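Local coordinates for putative Type I topoisomerase (Deinococcus radiodurans, PDB 3M4A), which probably relaxes DNA as a type IB topoisomerase, breaking one strand, allowing passage and rejoining it without ATP, at residues D59-F67 with Q76-V84; L130-D141 with T149-Q157. All blocks are in the same frame, centred on the assembly; numbering follows the deposited sequence.

The two contacts follow each other along the chain, interaction 1 closing before interaction 2 opens. Their centres lie about 28 Å apart and their nearest atoms about 14 Å, so neither touches the other. Interaction 1 joins two strands of a beta hairpin, its first segment in the bacterial type IB N-terminal domain; interaction 2 is a buried contact in the catalytic core, between a helix end with its following loop and a later loop. Neither touches the bound DNA, whose nearest atom is about 14 Å from interaction 1 and about 10 Å from interaction 2. A bound acetic acid, probably from the crystallisation liquor, accepts a hydrogen bond from His132 ND1 in interaction 2 and is also hydrogen-bonded to Arg129.

Interaction 1 of 2, residues D59-F67 with Q76-V84; sequences DAENELQAF and QYRYHPDFV
Strand 64-67 runs antiparallel to strand 76-79, at 154° between their directions, and the register slips by one residue where Gln65 and Ala66 together stand opposite the single residue Arg78. Arg78 O accepts from Gln65 N at 2.9 Å and from Ala66 N at 3.0 Å, while Arg78 N donates to Ala66 O at 2.8 Å. Leu64, Phe67, Tyr77 and Tyr79 share one face of the sheet. With CG opposite the backbone N (chi1 -179°), Leu64 carries CD1 across to 3.7 Å from Tyr79 CE1 and also against Tyr77 CD1. Phe67 meets Tyr77 through its CB, 3.4 Å from Tyr77 CD1; its ring leads off to Tyr55, and helix 4-8 covers Leu64 and Phe67. The doubled residue opposite Arg78 makes this a classic beta bulge, set in the hairpin of strands 64-69 and 75-79 that, with strand 54-56, forms a three-stranded antiparallel sheet. Gln65 folds back so that NE2 donates to both Asp59 O and Asn62 O, each close to its amide plane, which fixes the amide's rotation. Past the strand ends, His80 N bonds Glu63 O from above the carbonyl plane. The His80 ring meets Ala60 O at its edge, CD2 lying 3.1 Å away, Glu61 O approaches CD2 obliquely, and ND1 accepts in plane from Asp82 N. Without the imidazole, as with an alanine here, the Ala60 and Glu61 carbonyls would probably face a gap and Asp82 N would lose its ring acceptor. Glu63 CB sits over the Phe83 face in a CH-pi contact, 3.8 Å from the ring centroid and 12° off its normal, while Glu63 OE1 pairs with Arg97.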
loop_
_atom_site.group_PDB
_atom_site.type_symbol
_atom_site.label_atom_id
_atom_site.label_comp_id
_atom_site.label_asym_id
_atom_site.label_seq_id
_atom_site.Cartn_x
_atom_site.Cartn_y
_atom_site.Cartn_z
ATOM N N ASP A 59 -1.408 18.538 17.151
ATOM C CA ASP A 59 -2.484 18.817 16.209
ATOM C C ASP A 59 -3.610 17.795 16.396
ATOM O O ASP A 59 -3.348 16.602 16.586
ATOM C CB ASP A 59 -1.917 18.744 14.790
ATOM C CG ASP A 59 -2.908 19.166 13.732
ATOM O OD1 ASP A 59 -3.893 19.857 14.065
ATOM O OD2 ASP A 59 -2.686 18.808 12.556
ATOM N N ALA A 60 -4.856 18.260 16.343
ATOM C CA ALA A 60 -6.009 17.389 16.587
ATOM C C ALA A 60 -6.344 16.476 15.404
ATOM O O ALA A 60 -7.090 15.511 15.569
ATOM C CB ALA A 60 -7.235 18.218 16.969
ATOM N N GLU A 61 -5.795 16.777 14.226
ATOM C CA GLU A 61 -6.175 16.083 12.990
ATOM C C GLU A 61 -5.317 14.855 12.656
ATOM O O GLU A 61 -5.836 13.882 12.110
ATOM C CB GLU A 61 -6.173 17.054 11.801
ATOM C CG GLU A 61 -7.428 17.927 11.708
ATOM C CD GLU A 61 -7.584 18.880 12.886
ATOM O OE1 GLU A 61 -6.556 19.273 13.479
ATOM O OE2 GLU A 61 -8.737 19.240 13.220
ATOM N N ASN A 62 -4.023 14.902 12.977
ATOM C CA ASN A 62 -3.090 13.805 12.663
ATOM C C ASN A 62 -3.614 12.407 12.994
ATOM O O ASN A 62 -4.053 12.156 14.116
ATOM C CB ASN A 62 -1.763 14.006 13.401
ATOM C CG ASN A 62 -0.842 14.984 12.699
ATOM O OD1 ASN A 62 -0.604 14.876 11.497
ATOM N ND2 ASN A 62 -0.302 15.940 13.454
ATOM N N GLU A 63 -3.547 11.501 12.016
ATOM C CA GLU A 63 -4.001 10.118 12.191
ATOM C C GLU A 63 -3.197 9.349 13.248
ATOM O O GLU A 63 -3.726 8.429 13.875
ATOM C CB GLU A 63 -3.994 9.351 10.855
ATOM C CG GLU A 63 -2.614 9.177 10.186
ATOM C CD GLU A 63 -2.254 10.297 9.217
ATOM O OE1 GLU A 63 -2.877 11.374 9.282
ATOM O OE2 GLU A 63 -1.332 10.107 8.394
ATOM N N LEU A 64 -1.926 9.709 13.418
ATOM C CA LEU A 64 -1.105 9.176 14.509
ATOM C C LEU A 64 -0.997 10.224 15.619
ATOM O O LEU A 64 -0.290 11.219 15.476
ATOM C CB LEU A 64 0.293 8.779 14.015
ATOM C CG LEU A 64 1.231 8.188 15.079
ATOM C CD1 LEU A 64 0.551 7.070 15.865
ATOM C CD2 LEU A 64 2.525 7.700 14.443
ATOM N N GLN A 65 -1.703 9.979 16.719
ATOM C CA GLN A 65 -1.837 10.957 17.804
ATOM C C GLN A 65 -0.714 10.877 18.841
ATOM O O GLN A 65 -0.336 11.899 19.410
ATOM C CB GLN A 65 -3.208 10.819 18.470
ATOM C CG GLN A 65 -4.326 11.456 17.652
ATOM C CD GLN A 65 -4.322 12.967 17.767
ATOM O OE1 GLN A 65 -4.482 13.506 18.859
ATOM N NE2 GLN A 65 -4.135 13.658 16.646
ATOM N N ALA A 66 -0.189 9.676 19.086
ATOM C CA ALA A 66 0.974 9.518 19.968
ATOM C C ALA A 66 1.725 8.202 19.745
ATOM O O ALA A 66 1.127 7.201 19.334
ATOM C CB ALA A 66 0.549 9.632 21.429
ATOM N N PHE A 67 3.031 8.222 20.033
ATOM C CA PHE A 67 3.866 7.015 19.987
ATOM C C PHE A 67 5.011 7.035 21.018
ATOM O O PHE A 67 5.594 8.082 21.301
ATOM C CB PHE A 67 4.409 6.771 18.566
ATOM C CG PHE A 67 5.428 7.785 18.100
ATOM C CD1 PHE A 67 6.779 7.628 18.396
ATOM C CD2 PHE A 67 5.041 8.878 17.341
ATOM C CE1 PHE A 67 7.718 8.558 17.963
ATOM C CE2 PHE A 67 5.976 9.804 16.898
ATOM C CZ PHE A 67 7.315 9.642 17.208
ATOM N N GLN A 76 4.686 1.537 20.726
ATOM C CA GLN A 76 3.254 1.506 21.008
ATOM C C GLN A 76 2.650 2.798 20.469
ATOM O O GLN A 76 3.310 3.837 20.476
ATOM C CB GLN A 76 3.007 1.393 22.518
ATOM C CG GLN A 76 3.640 0.160 23.170
ATOM C CD GLN A 76 3.062 -1.155 22.664
ATOM O OE1 GLN A 76 1.913 -1.222 22.220
ATOM N NE2 GLN A 76 3.865 -2.215 22.735
ATOM N N TYR A 77 1.405 2.732 20.003
ATOM C CA TYR A 77 0.781 3.874 19.329
ATOM C C TYR A 77 -0.637 4.153 19.812
ATOM O O TYR A 77 -1.364 3.240 20.212
ATOM C CB TYR A 77 0.729 3.631 17.814
ATOM C CG TYR A 77 2.052 3.234 17.207
ATOM C CD1 TYR A 77 2.973 4.196 16.811
ATOM C CD2 TYR A 77 2.386 1.888 17.036
ATOM C CE1 TYR A 77 4.199 3.836 16.254
ATOM C CE2 TYR A 77 3.605 1.514 16.478
ATOM C CZ TYR A 77 4.508 2.493 16.090
ATOM O OH TYR A 77 5.719 2.130 15.543
ATOM N N ARG A 78 -1.029 5.423 19.740
ATOM C CA ARG A 78 -2.430 5.818 19.881
ATOM C C ARG A 78 -2.860 6.637 18.664
ATOM O O ARG A 78 -2.147 7.529 18.219
ATOM C CB ARG A 78 -2.651 6.605 21.179
ATOM C CG ARG A 78 -2.465 5.778 22.455
ATOM C CD ARG A 78 -3.448 4.606 22.512
ATOM N NE ARG A 78 -3.430 3.894 23.790
ATOM C CZ ARG A 78 -2.500 3.016 24.171
ATOM N NH1 ARG A 78 -1.462 2.719 23.390
ATOM N NH2 ARG A 78 -2.605 2.429 25.356
ATOM N N TYR A 79 -4.041 6.327 18.147
ATOM C CA TYR A 79 -4.482 6.841 16.856
ATOM C C TYR A 79 -5.686 7.776 16.963
ATOM O O TYR A 79 -6.390 7.801 17.971
ATOM C CB TYR A 79 -4.861 5.671 15.954
ATOM C CG TYR A 79 -3.740 4.696 15.666
ATOM C CD1 TYR A 79 -2.528 5.129 15.135
ATOM C CD2 TYR A 79 -3.912 3.331 15.879
ATOM C CE1 TYR A 79 -1.506 4.231 14.848
ATOM C CE2 TYR A 79 -2.901 2.425 15.596
ATOM C CZ TYR A 79 -1.701 2.882 15.079
ATOM O OH TYR A 79 -0.704 1.973 14.801
ATOM N N HIS A 80 -5.914 8.535 15.897
ATOM C CA HIS A 80 -7.118 9.342 15.753
ATOM C C HIS A 80 -8.287 8.383 15.513
ATOM O O HIS A 80 -8.174 7.484 14.679
ATOM C CB HIS A 80 -6.952 10.287 14.563
ATOM C CG HIS A 80 -7.989 11.363 14.484
ATOM N ND1 HIS A 80 -9.330 11.098 14.320
ATOM C CD2 HIS A 80 -7.872 12.710 14.520
ATOM C CE1 HIS A 80 -9.998 12.237 14.271
ATOM N NE2 HIS A 80 -9.136 13.231 14.387
ATOM N N PRO A 81 -9.412 8.564 16.240
ATOM C CA PRO A 81 -10.525 7.605 16.150
ATOM C C PRO A 81 -11.193 7.494 14.771
ATOM O O PRO A 81 -11.729 6.435 14.434
ATOM C CB PRO A 81 -11.524 8.124 17.196
ATOM C CG PRO A 81 -11.179 9.564 17.378
ATOM C CD PRO A 81 -9.704 9.655 17.190
ATOM N N ASP A 82 -11.157 8.567 13.988
ATOM C CA ASP A 82 -11.720 8.557 12.631
ATOM C C ASP A 82 -10.998 7.589 11.685
ATOM O O ASP A 82 -11.540 7.231 10.635
ATOM C CB ASP A 82 -11.715 9.969 12.031
ATOM C CG ASP A 82 -12.828 10.849 12.584
ATOM O OD1 ASP A 82 -13.713 10.326 13.298
ATOM O OD2 ASP A 82 -12.817 12.069 12.293
ATOM N N PHE A 83 -9.787 7.175 12.056
ATOM C CA PHE A 83 -8.996 6.255 11.237
ATOM C C PHE A 83 -8.996 4.815 11.763
ATOM O O PHE A 83 -8.432 3.920 11.125
ATOM C CB PHE A 83 -7.572 6.798 11.085
ATOM C CG PHE A 83 -7.504 8.040 10.250
ATOM C CD1 PHE A 83 -7.746 9.285 10.814
ATOM C CD2 PHE A 83 -7.249 7.961 8.887
ATOM C CE1 PHE A 83 -7.713 10.435 10.042
ATOM C CE2 PHE A 83 -7.212 9.102 8.107
ATOM C CZ PHE A 83 -7.446 10.342 8.681
ATOM N N VAL A 84 -9.653 4.585 12.902
ATOM C CA VAL A 84 -9.715 3.252 13.501
ATOM C C VAL A 84 -11.098 2.614 13.330
ATOM O O VAL A 84 -12.112 3.312 13.231
ATOM C CB VAL A 84 -9.336 3.290 15.001
ATOM C CG1 VAL A 84 -7.966 3.922 15.179
ATOM C CG2 VAL A 84 -10.378 4.042 15.817
#

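Interaction 2 of 2, residues L130-D141 with T149-Q157. With ACY (acetic acid), chain D.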
loop_
_atom_site.group_PDB
_atom_site.type_symbol
_atom_site.label_atom_id
_atom_site.label_comp_id
_atom_site.label_asym_id
_atom_site.label_seq_id
_atom_site.Cartn_x
_atom_site.Cartn_y
_atom_site.Cartn_z
ATOM N N LEU A 130 5.825 -4.615 -2.803
ATOM C CA LEU A 130 4.906 -5.452 -3.607
ATOM C C LEU A 130 3.410 -5.202 -3.304
ATOM O O LEU A 130 2.597 -5.183 -4.216
ATOM C CB LEU A 130 5.249 -6.925 -3.449
ATOM C CG LEU A 130 6.565 -7.321 -4.132
ATOM C CD1 LEU A 130 7.053 -8.683 -3.650
ATOM C CD2 LEU A 130 6.358 -7.308 -5.658
ATOM N N LEU A 131 3.070 -4.994 -2.034
ATOM C CA LEU A 131 1.692 -4.605 -1.661
ATOM C C LEU A 131 1.298 -3.297 -2.335
ATOM O O LEU A 131 0.188 -3.151 -2.850
ATOM C CB LEU A 131 1.559 -4.441 -0.149
ATOM C CG LEU A 131 1.708 -5.637 0.775
ATOM C CD1 LEU A 131 1.758 -5.221 2.259
ATOM C CD2 LEU A 131 0.610 -6.676 0.512
ATOM N N HIS A 132 2.230 -2.341 -2.335
ATOM C CA HIS A 132 1.988 -1.024 -2.866
ATOM C C HIS A 132 1.825 -1.041 -4.384
ATOM O O HIS A 132 0.838 -0.509 -4.903
ATOM C CB HIS A 132 3.145 -0.118 -2.461
ATOM C CG HIS A 132 3.022 1.306 -2.933
ATOM N ND1 HIS A 132 4.128 2.111 -3.077
ATOM C CD2 HIS A 132 1.953 2.063 -3.276
ATOM C CE1 HIS A 132 3.748 3.309 -3.482
ATOM N NE2 HIS A 132 2.430 3.310 -3.612
ATOM N N VAL A 133 2.803 -1.609 -5.094
ATOM C CA VAL A 133 2.842 -1.490 -6.547
ATOM C C VAL A 133 2.068 -2.594 -7.267
ATOM O O VAL A 133 1.754 -2.445 -8.460
ATOM C CB VAL A 133 4.308 -1.390 -7.104
ATOM C CG1 VAL A 133 5.106 -0.312 -6.341
ATOM C CG2 VAL A 133 5.024 -2.719 -7.057
ATOM N N ALA A 134 1.780 -3.703 -6.579
ATOM C CA ALA A 134 1.080 -4.827 -7.205
ATOM C C ALA A 134 -0.204 -5.285 -6.506
ATOM O O ALA A 134 -0.862 -6.193 -7.003
ATOM C CB ALA A 134 2.038 -6.002 -7.380
ATOM N N ARG A 135 -0.548 -4.662 -5.381
ATOM C CA ARG A 135 -1.908 -4.760 -4.813
ATOM C C ARG A 135 -2.219 -6.188 -4.345
ATOM O O ARG A 135 -3.368 -6.659 -4.398
ATOM C CB ARG A 135 -2.934 -4.228 -5.809
ATOM C CG ARG A 135 -2.715 -2.761 -6.163
ATOM C CD ARG A 135 -3.451 -2.317 -7.426
ATOM N NE ARG A 135 -3.006 -3.018 -8.628
ATOM C CZ ARG A 135 -2.023 -2.605 -9.422
ATOM N NH1 ARG A 135 -1.354 -1.499 -9.160
ATOM N NH2 ARG A 135 -1.707 -3.314 -10.493
ATOM N N PHE A 136 -1.191 -6.858 -3.833
ATOM C CA PHE A 136 -1.374 -8.165 -3.198
ATOM C C PHE A 136 -2.200 -8.078 -1.909
ATOM O O PHE A 136 -2.188 -7.055 -1.209
ATOM C CB PHE A 136 -0.033 -8.740 -2.771
ATOM C CG PHE A 136 0.794 -9.380 -3.870
ATOM C CD1 PHE A 136 0.717 -10.752 -4.130
ATOM C CD2 PHE A 136 1.726 -8.630 -4.574
ATOM C CE1 PHE A 136 1.520 -11.332 -5.089
ATOM C CE2 PHE A 136 2.534 -9.194 -5.534
ATOM C CZ PHE A 136 2.434 -10.545 -5.810
ATOM N N ARG A 137 -2.873 -9.181 -1.598
ATOM C CA ARG A 137 -3.318 -9.462 -0.234
ATOM C C ARG A 137 -2.143 -10.034 0.550
ATOM O O ARG A 137 -1.260 -10.679 -0.016
ATOM C CB ARG A 137 -4.449 -10.491 -0.254
ATOM C CG ARG A 137 -5.690 -10.085 -1.006
ATOM C CD ARG A 137 -6.643 -11.259 -1.000
ATOM N NE ARG A 137 -7.911 -11.036 -1.668
ATOM C CZ ARG A 137 -8.140 -11.224 -2.963
ATOM N NH1 ARG A 137 -7.180 -11.600 -3.791
ATOM N NH2 ARG A 137 -9.356 -11.021 -3.434
ATOM N N VAL A 138 -2.115 -9.829 1.862
ATOM C CA VAL A 138 -1.019 -10.341 2.675
ATOM C C VAL A 138 -1.101 -11.871 2.873
ATOM O O VAL A 138 -0.093 -12.569 2.817
ATOM C CB VAL A 138 -0.949 -9.614 4.058
ATOM C CG1 VAL A 138 0.033 -10.311 4.976
ATOM C CG2 VAL A 138 -0.574 -8.127 3.877
ATOM N N GLY A 139 -2.317 -12.371 3.091
ATOM C CA GLY A 139 -2.539 -13.796 3.336
ATOM C C GLY A 139 -2.195 -14.179 4.761
ATOM O O GLY A 139 -1.779 -13.345 5.562
ATOM N N SER A 140 -2.394 -15.456 5.077
ATOM C CA SER A 140 -2.003 -16.009 6.386
ATOM C C SER A 140 -1.756 -17.514 6.259
ATOM O O SER A 140 -2.342 -18.158 5.394
ATOM C CB SER A 140 -3.073 -15.725 7.440
ATOM O OG SER A 140 -4.207 -16.560 7.282
ATOM N N ASP A 141 -0.886 -18.057 7.111
ATOM C CA ASP A 141 -0.508 -19.473 7.055
ATOM C C ASP A 141 -1.692 -20.396 7.316
ATOM O O ASP A 141 -1.877 -21.391 6.616
ATOM C CB ASP A 141 0.576 -19.807 8.089
ATOM C CG ASP A 141 1.952 -19.322 7.691
ATOM O OD1 ASP A 141 2.073 -18.593 6.692
ATOM O OD2 ASP A 141 2.921 -19.666 8.401
ATOM N N THR A 149 -4.920 -21.921 -1.028
ATOM C CA THR A 149 -4.783 -20.723 -1.856
ATOM C C THR A 149 -3.785 -19.788 -1.171
ATOM O O THR A 149 -3.482 -19.943 0.022
ATOM C CB THR A 149 -6.122 -20.018 -2.075
ATOM O OG1 THR A 149 -6.650 -19.611 -0.816
ATOM C CG2 THR A 149 -7.130 -20.946 -2.785
ATOM N N TYR A 150 -3.265 -18.825 -1.933
ATOM C CA TYR A 150 -2.088 -18.073 -1.521
ATOM C C TYR A 150 -2.274 -16.566 -1.556
ATOM O O TYR A 150 -3.153 -16.058 -2.247
ATOM C CB TYR A 150 -0.907 -18.460 -2.399
ATOM C CG TYR A 150 -0.649 -19.939 -2.416
ATOM C CD1 TYR A 150 -1.153 -20.740 -3.434
ATOM C CD2 TYR A 150 0.063 -20.538 -1.393
ATOM C CE1 TYR A 150 -0.926 -22.103 -3.441
ATOM C CE2 TYR A 150 0.305 -21.896 -1.393
ATOM C CZ TYR A 150 -0.194 -22.674 -2.409
ATOM O OH TYR A 150 0.069 -24.035 -2.401
ATOM N N GLY A 151 -1.460 -15.890 -0.747
ATOM C CA GLY A 151 -1.344 -14.446 -0.721
ATOM C C GLY A 151 0.133 -14.141 -0.636
ATOM O O GLY A 151 0.946 -15.044 -0.663
ATOM N N LEU A 152 0.501 -12.882 -0.502
ATOM C CA LEU A 152 1.918 -12.526 -0.584
ATOM C C LEU A 152 2.796 -13.308 0.406
ATOM O O LEU A 152 3.841 -13.846 0.022
ATOM C CB LEU A 152 2.085 -11.024 -0.382
ATOM C CG LEU A 152 3.511 -10.514 -0.581
ATOM C CD1 LEU A 152 3.945 -10.638 -2.042
ATOM C CD2 LEU A 152 3.608 -9.058 -0.079
ATOM N N SER A 153 2.375 -13.379 1.668
ATOM C CA SER A 153 3.214 -13.957 2.728
ATOM C C SER A 153 3.290 -15.482 2.675
ATOM O O SER A 153 4.129 -16.080 3.345
ATOM C CB SER A 153 2.777 -13.485 4.111
ATOM O OG SER A 153 1.536 -14.031 4.503
ATOM N N THR A 154 2.423 -16.098 1.874
ATOM C CA THR A 154 2.374 -17.543 1.718
ATOM C C THR A 154 2.802 -18.007 0.312
ATOM O O THR A 154 2.648 -19.172 -0.034
ATOM C CB THR A 154 0.964 -18.064 2.107
ATOM O OG1 THR A 154 -0.042 -17.405 1.336
ATOM C CG2 THR A 154 0.716 -17.763 3.581
ATOM N N LEU A 155 3.406 -17.110 -0.477
ATOM C CA LEU A 155 3.872 -17.492 -1.794
ATOM C C LEU A 155 5.029 -18.469 -1.691
ATOM O O LEU A 155 5.842 -18.408 -0.772
ATOM C CB LEU A 155 4.339 -16.304 -2.650
ATOM C CG LEU A 155 3.301 -15.307 -3.140
ATOM C CD1 LEU A 155 3.966 -14.325 -4.103
ATOM C CD2 LEU A 155 2.133 -16.018 -3.812
ATOM N N ARG A 156 5.047 -19.374 -2.658
ATOM C CA ARG A 156 6.105 -20.317 -2.840
ATOM C C ARG A 156 7.003 -19.839 -3.973
ATOM O O ARG A 156 6.595 -19.039 -4.826
ATOM C CB ARG A 156 5.511 -21.694 -3.163
ATOM C CG ARG A 156 4.744 -22.297 -1.996
ATOM C CD ARG A 156 3.943 -23.505 -2.426
ATOM N NE ARG A 156 3.392 -24.197 -1.262
ATOM C CZ ARG A 156 4.020 -25.141 -0.559
ATOM N NH1 ARG A 156 5.241 -25.555 -0.883
ATOM N NH2 ARG A 156 3.410 -25.677 0.492
ATOM N N GLN A 157 8.237 -20.317 -3.984
ATOM C CA GLN A 157 9.135 -19.998 -5.094
ATOM C C GLN A 157 8.554 -20.357 -6.454
ATOM O O GLN A 157 8.830 -19.666 -7.436
ATOM C CB GLN A 157 10.506 -20.668 -4.924
ATOM C CG GLN A 157 11.310 -20.070 -3.800
ATOM C CD GLN A 157 12.757 -20.554 -3.753
ATOM O OE1 GLN A 157 13.268 -21.125 -4.718
ATOM N NE2 GLN A 157 13.408 -20.339 -2.616
HETATM C C ACY D . 7.282 1.069 -1.697
HETATM O O ACY D . 8.520 0.868 -1.661
HETATM O OXT ACY D . 6.660 1.245 -2.768
HETATM C CH3 ACY D . 6.526 1.110 -0.405
HETATM O O HOH W 1 -4.862 -13.906 -2.661
HETATM O O HOH W 2 -2.632 -17.305 2.061
HETATM O O HOH W 3 1.835 -15.853 6.657
#
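Leu152 sets CD1 between Leu130 and the Phe136 ring and CD2 against Leu131, near the end of helix 120-134, in the largely helical catalytic core of the type IB topoisomerases. CD1 stands over the centre of that ring, 3.7 Å from the centroid and 5° off the normal, a CH-pi contact in which the two side chains cross at about a right angle. The same CD1 lies 4.0 Å from Leu130 CD1. With CG trans to the backbone N (chi1 -174°), the fork points at the helix. Leu155 CD1 adds a contact at Phe136 CE1, and Phe169 of strand 166-172 touches both Leu130 and Leu155. Outward from this apolar centre the backbones meet: Leu152 N donates to Arg137 O at 2.9 Å, almost straight at 172°. Val138 O is gripped twice by one residue, by Ser153 N at 2.8 Å and by Ser153 OG, which comes from above the carbonyl plane. Gly139 and Gly151 pass so closely that a CB on Gly151 would stand 2.9 Å from Gly139 CA, a clash. At the polar edge, Thr154 CG2 merely packs 3.5 Å from Asp141 OD1, whose carboxylate is held by His218 and, in a salt bridge, by Arg216. One water donates to both Asp141 OD1 and Ser153 OG, 2.8 Å from each.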